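Local coordinates for protein peptide methionine sulfoxide reductase MsrA (Corynebacterium diphtheriae, PDB 4D7L) that reduces the S-epimer of methionine sulfoxide in proteins back to methionine, probably repairing oxidative damage, at residues T89-A94 / E115-V120. Residues are numbered along the deposited sequence; the frame is centred on the assembly and turned at random.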
loop_
_atom_site.group_PDB
_atom_site.type_symbol
_atom_site.label_atom_id
_atom_site.label_comp_id
_atom_site.label_asym_id
_atom_site.label_seq_id
_atom_site.Cartn_x
_atom_site.Cartn_y
_atom_site.Cartn_z
ATOM N N THR A 89 -5.448 10.334 1.216
ATOM C CA THR A 89 -4.857 9.005 1.375
ATOM C C THR A 89 -5.390 8.316 2.638
ATOM O O THR A 89 -5.899 8.977 3.549
ATOM C CB THR A 89 -3.308 9.037 1.488
ATOM O OG1 THR A 89 -2.935 9.719 2.693
ATOM C CG2 THR A 89 -2.665 9.714 0.270
ATOM N N SER A 90 -5.280 6.996 2.684
ATOM C CA SER A 90 -5.461 6.255 3.940
ATOM C C SER A 90 -4.573 5.023 3.884
ATOM O O SER A 90 -4.015 4.714 2.827
ATOM C CB SER A 90 -6.934 5.861 4.170
ATOM O OG SER A 90 -7.334 4.811 3.293
ATOM N N VAL A 91 -4.422 4.348 5.016
ATOM C CA VAL A 91 -3.692 3.094 5.052
ATOM C C VAL A 91 -4.567 1.960 5.533
ATOM O O VAL A 91 -5.556 2.138 6.278
ATOM C CB VAL A 91 -2.434 3.167 5.953
ATOM C CG1 VAL A 91 -1.416 4.131 5.332
ATOM C CG2 VAL A 91 -2.794 3.587 7.386
ATOM N N GLY A 92 -4.218 0.768 5.085
ATOM C CA GLY A 92 -5.042 -0.366 5.421
ATOM C C GLY A 92 -4.522 -1.591 4.708
ATOM O O GLY A 92 -3.328 -1.709 4.418
ATOM N N PHE A 93 -5.455 -2.481 4.389
ATOM C CA PHE A 93 -5.126 -3.855 4.017
ATOM C C PHE A 93 -5.923 -4.316 2.808
ATOM O O PHE A 93 -7.142 -4.109 2.736
ATOM C CB PHE A 93 -5.419 -4.790 5.200
ATOM C CG PHE A 93 -4.963 -4.231 6.528
ATOM C CD1 PHE A 93 -3.607 -4.074 6.791
ATOM C CD2 PHE A 93 -5.883 -3.862 7.499
ATOM C CE1 PHE A 93 -3.168 -3.541 8.011
ATOM C CE2 PHE A 93 -5.457 -3.333 8.722
ATOM C CZ PHE A 93 -4.093 -3.180 8.974
ATOM N N ALA A 94 -5.237 -4.936 1.861
ATOM C CA ALA A 94 -5.907 -5.506 0.700
ATOM C C ALA A 94 -5.019 -6.568 0.065
ATOM O O ALA A 94 -3.809 -6.608 0.320
ATOM C CB ALA A 94 -6.268 -4.412 -0.326
ATOM N N GLU A 115 0.165 -4.533 3.150
ATOM C CA GLU A 115 -0.012 -3.177 3.655
ATOM C C GLU A 115 -0.145 -2.230 2.476
ATOM O O GLU A 115 0.761 -2.135 1.645
ATOM C CB GLU A 115 1.149 -2.766 4.563
ATOM C CG GLU A 115 1.136 -3.538 5.888
ATOM C CD GLU A 115 2.104 -2.980 6.930
ATOM O OE1 GLU A 115 2.780 -1.953 6.668
ATOM O OE2 GLU A 115 2.194 -3.602 8.013
ATOM N N ILE A 116 -1.274 -1.536 2.433
ATOM C CA ILE A 116 -1.687 -0.752 1.271
ATOM C C ILE A 116 -1.946 0.693 1.627
ATOM O O ILE A 116 -2.525 0.981 2.681
ATOM C CB ILE A 116 -2.980 -1.338 0.650
ATOM C CG1 ILE A 116 -2.673 -2.691 -0.005
ATOM C CG2 ILE A 116 -3.649 -0.356 -0.352
ATOM C CD1 ILE A 116 -1.782 -2.577 -1.269
ATOM N N VAL A 117 -1.528 1.587 0.732
ATOM C CA VAL A 117 -1.943 2.976 0.751
ATOM C C VAL A 117 -3.020 3.196 -0.296
ATOM O O VAL A 117 -2.808 2.909 -1.481
ATOM C CB VAL A 117 -0.780 3.939 0.446
ATOM C CG1 VAL A 117 -1.263 5.421 0.520
ATOM C CG2 VAL A 117 0.383 3.715 1.398
ATOM N N GLU A 118 -4.180 3.653 0.160
ATOM C CA GLU A 118 -5.238 4.135 -0.715
ATOM C C GLU A 118 -4.840 5.541 -1.166
ATOM O O GLU A 118 -4.672 6.424 -0.335
ATOM C CB GLU A 118 -6.571 4.172 0.027
ATOM C CG GLU A 118 -7.706 4.853 -0.773
ATOM C CD GLU A 118 -8.964 5.088 0.048
ATOM O OE1 GLU A 118 -8.875 5.230 1.294
ATOM O OE2 GLU A 118 -10.052 5.144 -0.563
ATOM N N VAL A 119 -4.644 5.730 -2.465
ATOM C CA VAL A 119 -4.242 7.021 -3.003
ATOM C C VAL A 119 -5.360 7.580 -3.882
ATOM O O VAL A 119 -5.656 7.045 -4.952
ATOM C CB VAL A 119 -2.956 6.904 -3.823
ATOM C CG1 VAL A 119 -2.512 8.283 -4.321
ATOM C CG2 VAL A 119 -1.873 6.270 -2.986
ATOM N N VAL A 120 -5.994 8.635 -3.412
ATOM C CA VAL A 120 -7.031 9.280 -4.191
ATOM C C VAL A 120 -6.448 10.521 -4.845
ATOM O O VAL A 120 -5.900 11.372 -4.159
ATOM C CB VAL A 120 -8.217 9.668 -3.322
ATOM C CG1 VAL A 120 -9.304 10.301 -4.171
ATOM C CG2 VAL A 120 -8.750 8.425 -2.589
#
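Ser90 and Glu118 face each other as an antiparallel hydrogen-bonded pair, and both backbone and side chains join them. Ser90 N reaches Glu118 O at 3.1 Å, and Glu118 N returns a bond to Ser90 O at 2.9 Å. On the face where both side chains lie, the hydroxyl Ser90 OG gives its proton to Glu118 OE1 at 2.6 Å, using the carboxylate's anti lone pair. Serine suits this place because its short side chain sets OG, tucked between backbone N and carbonyl carbon (chi1 73°), beside Glu118 CB, while the glutamate, extended with CG anti to its backbone N, brings OE1 to the hydroxyl. Tyr207 also hydrogen-bonds this hydroxyl, and Arg58 forms a salt bridge with Glu118 OE2, which probably offsets the buried negative charge. At the next hydrogen-bonded pair, Gly92 N to Ile116 O and Ile116 N to Gly92 O are both 2.9 Å; Gly92 has no side chain, and Ile116 CG1 packs against Ala94 CB at 4.0 Å. These are neighbouring strands inside the mixed central sheet of the MsrA fold, running at 154° to each other, with helix 73-81 packed over the face bearing Val91 and Val117. The valines there meet more loosely, Val91 CG1 lying 4.3 Å from Val117 CG2; their branched, apolar side chains suit both strand and helix packing. Farther along this face, Glu115 accepts a hydrogen bond at OE1 from Tyr73 N, close to the predicted active-site Cys72.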